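Local coordinates for protein prolyl endopeptidase (Myxococcus xanthus, PDB 2BKL) that probably hydrolyses oligopeptides as a serine peptidase of the S9A family, cutting after proline and, less typically, after alanine, at residues 446-452 and 475-481; 414-420 and 432-438; 509-514 and 545-550. One frame throughout, in Å; residues are numbered along the deposited sequence.

Interaction 1. Residues 446-452 and 475-481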
loop_
_atom_site.group_PDB
_atom_site.type_symbol
_atom_site.label_atom_id
_atom_site.label_comp_id
_atom_site.label_asym_id
_atom_site.label_seq_id
_atom_site.Cartn_x
_atom_site.Cartn_y
_atom_site.Cartn_z
ATOM N N ALA A 446 -3.932 16.704 -25.025
ATOM C CA ALA A 446 -4.813 16.258 -23.953
ATOM C C ALA A 446 -4.175 16.474 -22.581
ATOM O O ALA A 446 -3.004 16.143 -22.393
ATOM C CB ALA A 446 -5.127 14.776 -24.127
ATOM N N PRO A 447 -4.930 16.966 -21.613
ATOM C CA PRO A 447 -4.430 17.043 -20.239
ATOM C C PRO A 447 -4.183 15.597 -19.811
ATOM O O PRO A 447 -5.063 14.749 -19.962
ATOM C CB PRO A 447 -5.598 17.642 -19.452
ATOM C CG PRO A 447 -6.631 17.933 -20.374
ATOM C CD PRO A 447 -6.327 17.410 -21.731
ATOM N N THR A 448 -3.014 15.326 -19.274
ATOM C CA THR A 448 -2.626 13.971 -18.945
ATOM C C THR A 448 -2.101 13.904 -17.536
ATOM O O THR A 448 -1.397 14.792 -17.105
ATOM C CB THR A 448 -1.557 13.526 -19.968
ATOM O OG1 THR A 448 -2.161 13.491 -21.266
ATOM C CG2 THR A 448 -1.018 12.112 -19.715
ATOM N N LEU A 449 -2.470 12.847 -16.837
ATOM C CA LEU A 449 -2.020 12.589 -15.478
ATOM C C LEU A 449 -1.313 11.236 -15.478
ATOM O O LEU A 449 -1.917 10.219 -15.793
ATOM C CB LEU A 449 -3.197 12.561 -14.522
ATOM C CG LEU A 449 -2.926 12.263 -13.049
ATOM C CD1 LEU A 449 -2.039 13.267 -12.441
ATOM C CD2 LEU A 449 -4.273 12.233 -12.326
ATOM N N LEU A 450 -0.048 11.236 -15.123
ATOM C CA LEU A 450 0.833 10.072 -15.158
ATOM C C LEU A 450 1.184 9.708 -13.713
ATOM O O LEU A 450 1.711 10.544 -12.962
ATOM C CB LEU A 450 2.106 10.389 -15.960
ATOM C CG LEU A 450 3.273 9.409 -15.823
ATOM C CD1 LEU A 450 2.885 7.998 -16.322
ATOM C CD2 LEU A 450 4.478 9.931 -16.535
ATOM N N TYR A 451 0.865 8.482 -13.356
ATOM C CA TYR A 451 1.010 7.952 -12.008
ATOM C C TYR A 451 2.060 6.838 -11.981
ATOM O O TYR A 451 2.148 6.006 -12.892
ATOM C CB TYR A 451 -0.347 7.381 -11.583
ATOM C CG TYR A 451 -0.458 6.711 -10.236
ATOM C CD1 TYR A 451 -0.035 7.354 -9.103
ATOM C CD2 TYR A 451 -1.109 5.494 -10.101
ATOM C CE1 TYR A 451 -0.184 6.772 -7.834
ATOM C CE2 TYR A 451 -1.278 4.905 -8.848
ATOM C CZ TYR A 451 -0.754 5.549 -7.732
ATOM O OH TYR A 451 -0.858 5.015 -6.441
ATOM N N GLY A 452 2.832 6.806 -10.907
ATOM C CA GLY A 452 3.791 5.746 -10.685
ATOM C C GLY A 452 4.120 5.595 -9.213
ATOM O O GLY A 452 3.728 6.406 -8.392
ATOM N N GLY A 475 -11.708 15.036 -21.382
ATOM C CA GLY A 475 -10.798 14.740 -22.483
ATOM C C GLY A 475 -9.400 14.410 -21.985
ATOM O O GLY A 475 -8.451 14.503 -22.745
ATOM N N GLY A 476 -9.270 14.075 -20.708
ATOM C CA GLY A 476 -7.977 13.766 -20.156
ATOM C C GLY A 476 -7.530 12.340 -20.396
ATOM O O GLY A 476 -8.312 11.469 -20.739
ATOM N N VAL A 477 -6.227 12.137 -20.221
ATOM C CA VAL A 477 -5.585 10.822 -20.298
ATOM C C VAL A 477 -5.040 10.508 -18.926
ATOM O O VAL A 477 -4.478 11.382 -18.258
ATOM C CB VAL A 477 -4.454 10.853 -21.321
ATOM C CG1 VAL A 477 -3.599 9.555 -21.322
ATOM C CG2 VAL A 477 -5.016 11.172 -22.733
ATOM N N TYR A 478 -5.235 9.274 -18.511
ATOM C CA TYR A 478 -4.668 8.758 -17.256
ATOM C C TYR A 478 -3.722 7.644 -17.605
ATOM O O TYR A 478 -4.104 6.693 -18.301
ATOM C CB TYR A 478 -5.769 8.229 -16.343
ATOM C CG TYR A 478 -5.296 7.644 -15.029
ATOM C CD1 TYR A 478 -4.652 8.428 -14.094
ATOM C CD2 TYR A 478 -5.545 6.319 -14.719
ATOM C CE1 TYR A 478 -4.236 7.891 -12.867
ATOM C CE2 TYR A 478 -5.148 5.778 -13.510
ATOM C CZ TYR A 478 -4.491 6.571 -12.601
ATOM O OH TYR A 478 -4.081 6.050 -11.361
ATOM N N ALA A 479 -2.477 7.724 -17.137
ATOM C CA ALA A 479 -1.463 6.728 -17.461
ATOM C C ALA A 479 -0.826 6.229 -16.190
ATOM O O ALA A 479 -0.601 7.011 -15.261
ATOM C CB ALA A 479 -0.400 7.340 -18.379
ATOM N N VAL A 480 -0.537 4.934 -16.139
ATOM C CA VAL A 480 0.057 4.280 -14.973
ATOM C C VAL A 480 1.251 3.442 -15.470
ATOM O O VAL A 480 1.068 2.497 -16.234
ATOM C CB VAL A 480 -0.977 3.377 -14.233
ATOM C CG1 VAL A 480 -0.341 2.777 -12.987
ATOM C CG2 VAL A 480 -2.237 4.182 -13.879
ATOM N N ALA A 481 2.459 3.804 -15.045
ATOM C CA ALA A 481 3.673 3.122 -15.496
ATOM C C ALA A 481 4.088 2.046 -14.529
ATOM O O ALA A 481 4.076 2.282 -13.298
ATOM C CB ALA A 481 4.785 4.118 -15.708
#

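Interaction 2. Residues 414-420 and 432-438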
loop_
_atom_site.group_PDB
_atom_site.type_symbol
_atom_site.label_atom_id
_atom_site.label_comp_id
_atom_site.label_asym_id
_atom_site.label_seq_id
_atom_site.Cartn_x
_atom_site.Cartn_y
_atom_site.Cartn_z
ATOM N N GLN A 414 -17.691 4.138 -23.051
ATOM C CA GLN A 414 -17.119 5.392 -23.522
ATOM C C GLN A 414 -15.590 5.421 -23.433
ATOM O O GLN A 414 -14.982 6.320 -23.979
ATOM C CB GLN A 414 -17.719 6.586 -22.761
ATOM C CG GLN A 414 -19.150 6.919 -23.270
ATOM C CD GLN A 414 -19.908 7.920 -22.412
ATOM O OE1 GLN A 414 -19.312 8.680 -21.641
ATOM N NE2 GLN A 414 -21.247 7.907 -22.533
ATOM N N TYR A 415 -14.977 4.466 -22.739
ATOM C CA TYR A 415 -13.546 4.523 -22.428
ATOM C C TYR A 415 -12.817 3.304 -22.945
ATOM O O TYR A 415 -13.416 2.244 -23.202
ATOM C CB TYR A 415 -13.311 4.605 -20.902
ATOM C CG TYR A 415 -14.190 5.598 -20.222
ATOM C CD1 TYR A 415 -13.972 6.940 -20.352
ATOM C CD2 TYR A 415 -15.281 5.192 -19.492
ATOM C CE1 TYR A 415 -14.809 7.871 -19.755
ATOM C CE2 TYR A 415 -16.129 6.113 -18.891
ATOM C CZ TYR A 415 -15.900 7.437 -19.041
ATOM O OH TYR A 415 -16.754 8.368 -18.470
ATOM N N GLN A 416 -11.516 3.469 -23.131
ATOM C CA GLN A 416 -10.681 2.323 -23.451
ATOM C C GLN A 416 -9.400 2.383 -22.682
ATOM O O GLN A 416 -8.972 3.443 -22.194
ATOM C CB GLN A 416 -10.395 2.208 -24.928
ATOM C CG GLN A 416 -9.579 3.325 -25.483
ATOM C CD GLN A 416 -9.355 3.222 -26.986
ATOM O OE1 GLN A 416 -9.599 4.173 -27.708
ATOM N NE2 GLN A 416 -8.880 2.068 -27.448
ATOM N N VAL A 417 -8.787 1.219 -22.585
ATOM C CA VAL A 417 -7.539 1.016 -21.870
ATOM C C VAL A 417 -6.569 0.393 -22.847
ATOM O O VAL A 417 -6.896 -0.608 -23.507
ATOM C CB VAL A 417 -7.696 0.030 -20.695
ATOM C CG1 VAL A 417 -6.373 -0.161 -19.952
ATOM C CG2 VAL A 417 -8.824 0.478 -19.744
ATOM N N GLU A 418 -5.426 1.044 -23.015
ATOM C CA GLU A 418 -4.313 0.518 -23.788
ATOM C C GLU A 418 -3.217 0.034 -22.842
ATOM O O GLU A 418 -3.067 0.544 -21.717
ATOM C CB GLU A 418 -3.710 1.628 -24.645
ATOM C CG GLU A 418 -4.710 2.508 -25.380
ATOM C CD GLU A 418 -3.960 3.481 -26.229
ATOM O OE1 GLU A 418 -3.224 2.996 -27.108
ATOM O OE2 GLU A 418 -4.048 4.702 -25.980
ATOM N N GLN A 419 -2.449 -0.944 -23.292
ATOM C CA GLN A 419 -1.186 -1.301 -22.694
ATOM C C GLN A 419 -0.093 -1.160 -23.720
ATOM O O GLN A 419 -0.177 -1.747 -24.839
ATOM C CB GLN A 419 -1.177 -2.706 -22.122
ATOM C CG GLN A 419 0.168 -3.020 -21.388
ATOM C CD GLN A 419 0.198 -4.351 -20.679
ATOM O OE1 GLN A 419 -0.181 -5.392 -21.266
ATOM N NE2 GLN A 419 0.623 -4.329 -19.432
ATOM N N VAL A 420 0.891 -0.350 -23.360
ATOM C CA VAL A 420 2.021 -0.061 -24.209
ATOM C C VAL A 420 3.311 -0.425 -23.502
ATOM O O VAL A 420 3.337 -0.633 -22.278
ATOM C CB VAL A 420 2.033 1.430 -24.618
ATOM C CG1 VAL A 420 0.745 1.784 -25.356
ATOM C CG2 VAL A 420 2.258 2.362 -23.418
ATOM N N MET A 432 3.165 0.235 -19.553
ATOM C CA MET A 432 2.343 1.342 -19.080
ATOM C C MET A 432 0.913 1.142 -19.544
ATOM O O MET A 432 0.674 0.766 -20.711
ATOM C CB MET A 432 2.897 2.689 -19.571
ATOM C CG MET A 432 2.055 3.861 -19.151
ATOM S SD MET A 432 2.946 5.459 -19.274
ATOM C CE MET A 432 3.468 5.475 -20.941
ATOM N N PHE A 433 -0.056 1.371 -18.660
ATOM C CA PHE A 433 -1.466 1.465 -19.023
ATOM C C PHE A 433 -1.838 2.888 -19.359
ATOM O O PHE A 433 -1.409 3.820 -18.687
ATOM C CB PHE A 433 -2.361 0.979 -17.881
ATOM C CG PHE A 433 -2.145 -0.441 -17.456
ATOM C CD1 PHE A 433 -2.564 -1.491 -18.262
ATOM C CD2 PHE A 433 -1.563 -0.740 -16.218
ATOM C CE1 PHE A 433 -2.382 -2.819 -17.865
ATOM C CE2 PHE A 433 -1.419 -2.054 -15.815
ATOM C CZ PHE A 433 -1.806 -3.079 -16.620
ATOM N N VAL A 434 -2.635 3.066 -20.410
ATOM C CA VAL A 434 -3.099 4.381 -20.822
ATOM C C VAL A 434 -4.598 4.326 -20.982
ATOM O O VAL A 434 -5.119 3.502 -21.742
ATOM C CB VAL A 434 -2.406 4.885 -22.106
ATOM C CG1 VAL A 434 -2.808 6.338 -22.362
ATOM C CG2 VAL A 434 -0.891 4.777 -22.002
ATOM N N VAL A 435 -5.303 5.192 -20.269
ATOM C CA VAL A 435 -6.768 5.149 -20.197
ATOM C C VAL A 435 -7.322 6.480 -20.670
ATOM O O VAL A 435 -6.851 7.554 -20.295
ATOM C CB VAL A 435 -7.247 4.892 -18.728
ATOM C CG1 VAL A 435 -8.744 4.668 -18.693
ATOM C CG2 VAL A 435 -6.484 3.704 -18.092
ATOM N N HIS A 436 -8.331 6.428 -21.526
ATOM C CA HIS A 436 -8.929 7.644 -22.061
ATOM C C HIS A 436 -10.261 7.335 -22.723
ATOM O O HIS A 436 -10.583 6.189 -22.998
ATOM C CB HIS A 436 -7.994 8.309 -23.075
ATOM C CG HIS A 436 -7.504 7.368 -24.120
ATOM N ND1 HIS A 436 -8.235 7.049 -25.253
ATOM C CD2 HIS A 436 -6.351 6.671 -24.215
ATOM C CE1 HIS A 436 -7.553 6.180 -25.979
ATOM N NE2 HIS A 436 -6.408 5.935 -25.370
ATOM N N ARG A 437 -11.025 8.384 -23.024
ATOM C CA ARG A 437 -12.222 8.207 -23.848
ATOM C C ARG A 437 -11.847 7.632 -25.210
ATOM O O ARG A 437 -10.810 7.985 -25.792
ATOM C CB ARG A 437 -12.944 9.535 -24.066
ATOM C CG ARG A 437 -13.678 10.071 -22.859
ATOM C CD ARG A 437 -14.366 11.379 -23.118
ATOM N NE ARG A 437 -15.459 11.154 -24.055
ATOM C CZ ARG A 437 -16.662 10.680 -23.692
ATOM N NH1 ARG A 437 -16.957 10.431 -22.412
ATOM N NH2 ARG A 437 -17.581 10.451 -24.624
ATOM N N LYS A 438 -12.729 6.810 -25.757
ATOM C CA LYS A 438 -12.541 6.287 -27.112
ATOM C C LYS A 438 -12.391 7.371 -28.160
ATOM O O LYS A 438 -11.658 7.178 -29.127
ATOM C CB LYS A 438 -13.689 5.337 -27.491
ATOM C CG LYS A 438 -13.637 4.043 -26.754
ATOM C CD LYS A 438 -14.679 3.021 -27.246
ATOM C CE LYS A 438 -14.731 1.789 -26.357
ATOM N NZ LYS A 438 -15.939 0.981 -26.643
HETATM O O HOH W 1 -10.649 4.478 -29.871
#

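Interaction 3. Residues 509-514 and 545-550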
loop_
_atom_site.group_PDB
_atom_site.type_symbol
_atom_site.label_atom_id
_atom_site.label_comp_id
_atom_site.label_asym_id
_atom_site.label_seq_id
_atom_site.Cartn_x
_atom_site.Cartn_y
_atom_site.Cartn_z
ATOM N N PHE A 509 10.501 6.601 -15.255
ATOM C CA PHE A 509 9.385 7.549 -15.205
ATOM C C PHE A 509 9.593 8.709 -16.159
ATOM O O PHE A 509 8.645 9.105 -16.844
ATOM C CB PHE A 509 9.227 8.057 -13.771
ATOM C CG PHE A 509 7.858 8.611 -13.431
ATOM C CD1 PHE A 509 6.709 7.865 -13.568
ATOM C CD2 PHE A 509 7.732 9.889 -12.948
ATOM C CE1 PHE A 509 5.472 8.362 -13.188
ATOM C CE2 PHE A 509 6.488 10.391 -12.571
ATOM C CZ PHE A 509 5.361 9.614 -12.701
ATOM N N HIS A 510 10.810 9.270 -16.197
ATOM C CA HIS A 510 11.074 10.309 -17.190
ATOM C C HIS A 510 10.749 9.783 -18.620
ATOM O O HIS A 510 10.185 10.505 -19.427
ATOM C CB HIS A 510 12.504 10.761 -17.202
ATOM C CG HIS A 510 12.995 11.411 -15.942
ATOM N ND1 HIS A 510 12.365 12.489 -15.360
ATOM C CD2 HIS A 510 14.117 11.178 -15.213
ATOM C CE1 HIS A 510 13.072 12.875 -14.309
ATOM N NE2 HIS A 510 14.128 12.087 -14.185
ATOM N N ALA A 511 11.113 8.540 -18.913
ATOM C CA ALA A 511 10.872 7.958 -20.229
ATOM C C ALA A 511 9.385 7.781 -20.498
ATOM O O ALA A 511 8.961 7.896 -21.649
ATOM C CB ALA A 511 11.634 6.652 -20.370
ATOM N N ALA A 512 8.576 7.500 -19.477
ATOM C CA ALA A 512 7.117 7.425 -19.659
ATOM C C ALA A 512 6.581 8.796 -20.064
ATOM O O ALA A 512 5.746 8.889 -20.969
ATOM C CB ALA A 512 6.438 6.968 -18.394
ATOM N N ALA A 513 7.063 9.846 -19.402
ATOM C CA ALA A 513 6.637 11.190 -19.731
ATOM C C ALA A 513 7.021 11.566 -21.137
ATOM O O ALA A 513 6.238 12.176 -21.865
ATOM C CB ALA A 513 7.222 12.190 -18.743
ATOM N N GLU A 514 8.209 11.168 -21.549
ATOM C CA GLU A 514 8.653 11.451 -22.910
ATOM C C GLU A 514 7.809 10.651 -23.918
ATOM O O GLU A 514 7.456 11.160 -24.986
ATOM C CB GLU A 514 10.116 11.092 -23.102
ATOM C CG GLU A 514 11.082 12.035 -22.384
ATOM C CD GLU A 514 12.518 11.487 -22.318
ATOM O OE1 GLU A 514 12.736 10.259 -22.225
ATOM O OE2 GLU A 514 13.449 12.304 -22.411
ATOM N N GLN A 545 14.936 16.680 -11.187
ATOM C CA GLN A 545 15.862 16.246 -12.256
ATOM C C GLN A 545 15.552 16.799 -13.632
ATOM O O GLN A 545 16.461 17.223 -14.357
ATOM C CB GLN A 545 15.904 14.711 -12.324
ATOM C CG GLN A 545 16.518 14.107 -11.077
ATOM C CD GLN A 545 16.675 12.608 -11.124
ATOM O OE1 GLN A 545 16.151 11.927 -12.011
ATOM N NE2 GLN A 545 17.401 12.072 -10.142
ATOM N N ARG A 546 14.280 16.766 -14.010
ATOM C CA ARG A 546 13.855 17.113 -15.356
ATOM C C ARG A 546 12.576 17.921 -15.303
ATOM O O ARG A 546 11.540 17.510 -15.834
ATOM C CB ARG A 546 13.646 15.862 -16.196
ATOM C CG ARG A 546 14.886 15.015 -16.353
ATOM C CD ARG A 546 15.807 15.474 -17.388
ATOM N NE ARG A 546 15.243 15.528 -18.744
ATOM C CZ ARG A 546 14.986 14.501 -19.565
ATOM N NH1 ARG A 546 15.179 13.233 -19.244
ATOM N NH2 ARG A 546 14.522 14.774 -20.782
ATOM N N PRO A 547 12.623 19.091 -14.681
ATOM C CA PRO A 547 11.421 19.911 -14.516
ATOM C C PRO A 547 10.752 20.268 -15.851
ATOM O O PRO A 547 9.519 20.393 -15.888
ATOM C CB PRO A 547 11.945 21.156 -13.774
ATOM C CG PRO A 547 13.425 21.191 -14.079
ATOM C CD PRO A 547 13.821 19.747 -14.106
ATOM N N GLU A 548 11.535 20.385 -16.912
ATOM C CA GLU A 548 11.024 20.737 -18.220
ATOM C C GLU A 548 10.087 19.731 -18.844
ATOM O O GLU A 548 9.384 20.063 -19.784
ATOM C CB GLU A 548 12.188 21.062 -19.168
ATOM C CG GLU A 548 12.971 19.870 -19.679
ATOM C CD GLU A 548 13.988 19.252 -18.704
ATOM O OE1 GLU A 548 14.196 19.739 -17.566
ATOM O OE2 GLU A 548 14.662 18.288 -19.128
ATOM N N LEU A 549 10.054 18.510 -18.333
ATOM C CA LEU A 549 9.145 17.486 -18.884
ATOM C C LEU A 549 7.708 17.588 -18.372
ATOM O O LEU A 549 6.830 16.934 -18.926
ATOM C CB LEU A 549 9.656 16.079 -18.572
ATOM C CG LEU A 549 10.978 15.625 -19.144
ATOM C CD1 LEU A 549 11.315 14.202 -18.714
ATOM C CD2 LEU A 549 10.969 15.711 -20.655
ATOM N N TYR A 550 7.471 18.376 -17.334
ATOM C CA TYR A 550 6.237 18.326 -16.562
ATOM C C TYR A 550 5.611 19.699 -16.382
ATOM O O TYR A 550 6.323 20.698 -16.221
ATOM C CB TYR A 550 6.523 17.721 -15.184
ATOM C CG TYR A 550 7.322 16.427 -15.238
ATOM C CD1 TYR A 550 6.740 15.248 -15.699
ATOM C CD2 TYR A 550 8.652 16.376 -14.851
ATOM C CE1 TYR A 550 7.456 14.085 -15.750
ATOM C CE2 TYR A 550 9.405 15.213 -14.907
ATOM C CZ TYR A 550 8.795 14.053 -15.366
ATOM O OH TYR A 550 9.523 12.907 -15.458
HETATM O O HOH W 2 7.260 15.181 -21.192
#

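Interaction 1. Residues 446-452 and 475-481
The side chains of Tyr451 and Tyr478 run alongside each other and point the same way. Tyr478 OH reaches Tyr451 CD2 at 3.3 Å, and Val480 CG1 comes to the same carbon at 4.0 Å. The Tyr478 ring in turn runs past Leu449 O and Tyr451 CB. With chi1 of 177° and 179°, both tyrosines extend CG directly opposite the backbone N, which sends the two side chains out together. Leu449 shares this side of the sheet. Thr448, Leu450, Val477 and Ala479 line the other. There Thr448 OG1 rests 3.5 Å from Val477 CB and donates to Ala446 O, from above that carbonyl's plane. A valine in its place would probably cost the Ala446 carbonyl this donor, leaving Thr522 OG1 as its other hydroxyl partner. Five backbone bonds join the parallel strands, from Val477 N to Pro447 O (2.9 Å) through to Ala481 N to Tyr451 O (3.1 Å). Strands 448-451 and 477-481 belong to a beta-alpha-beta unit with helix 469-473. Strand 527-532 pairs with the other edge of 448-451, and strand 429-437 with the other edge of 477-481. Helix 503-518 covers the Thr448 and Leu450 face.

Interaction 2. Residues 414-420 and 432-438
His436 NE2 donates to Glu418 OE2 at 2.7 Å, the shortest polar link between the strands. The carboxylate oxygen sits at the ring edge, close to the ring plane, and is met on its anti side by a donor tilted from the carboxylate plane. The carboxylate and ring planes are almost perpendicular (88°). His436 ND1 makes a second bond, to Arg437 O at 2.8 Å, which holds both ring nitrogens and fixes the ring. Its CG sits between the backbone N and the carbonyl carbon (chi1 51°), which swings the ring toward Gln416 and Glu418. Gln416 CG lies 3.5 Å from His436 CE1. Farther along, Arg437 NH1 donates to Gln414 OE1 at 3.0 Å, from above the amide plane. Near the other end, the Gln419 amide lies almost parallel to the Phe433 ring, with Gln419 NE2 3.7 Å from Phe433 CE1. Val420 CG2 packs on Met432 CB. Backbone pairs, such as Glu418 N to Val434 O at 2.8 Å, set the register. In the next shell, Tyr521 OH also bonds Glu418 OE2, Gln419 NE2 reaches Asp339 O, and Tyr415 OH bonds Asp473. This is an antiparallel beta hairpin, strands 415-423 and 429-437, at one edge of the alpha/beta-hydrolase sheet.

Interaction 3. Residues 509-514 and 545-550
His510 has CG anti to its carbonyl carbon (chi1 -63°), and this carries its ring across to residues 545-550. Tyr550 has the same kind of first torsion (-49°), which brings its hydroxyl to the histidine. His510 ND1 and Tyr550 OH are 2.9 Å apart and hydrogen-bonded, and either could be the donor. The other ring nitrogen, His510 NE2, donates to Gln545 OE1 at 3.0 Å. That bond is nearly straight (170°), uses a lone pair of the amide oxygen and lies close to the imidazole plane. Both nitrogens of the ring are therefore engaged, which fixes its rotation. Arg546 CG sits over one face of the imidazole, 3.6 Å from its centroid, a CH-pi contact.

The folded Arg546 chain turns its guanidinium toward Glu514. Arg546 NH2 bonds Glu514 OE2 at 3.1 Å, in a salt bridge. The oxygen lies near the guanidinium plane, while the donor comes from above the carboxylate plane. Arg546 NE holds Glu548 OE2 at 2.8 Å. One arginine thus links two acids, and its charge probably helps to offset theirs. Leu549 CD1 lies over a guanidinium face. Leu549 CB covers a face of the Tyr550 ring, and Ala513 CB meets Tyr550 CE1 at 3.6 Å. A water bonds Leu549 O and, weakly, Ala513 O.

Gln503 OE1 accepts from Gln545 NE2, tying the amide back to the start of helix 503-518. The contact joins that helix to the loop, with its short 3-10 segment 547-549, between helix 534-545 and strand 552-556, a helix-to-strand connection of the alpha/beta-hydrolase domain.

Overall arrangement
All three interactions lie in the alpha/beta-hydrolase domain. Interactions 1 and 2 share one sheet, with centres about 10 Å apart. Tyr478 O accepts from Val435 N at 2.7 Å, a probable hydrogen bond that joins strand 477-481 to the hairpin. Interactions 1 and 3 have centres about 13 Å apart. They touch where Leu450 CG packs on Phe509 CE1 at 3.6 Å. Interactions 2 and 3 meet through Met432 SD and Ala512 CB, 3.9 Å apart. In interaction 1 the side chain of Tyr451 is about 9 Å from the bound benzyloxycarbonyl-Ala-Pro. It also touches the probable nucleophile elbow around Ser533, while the side chain of Phe509, in interaction 3, is about 14 Å from the ligand.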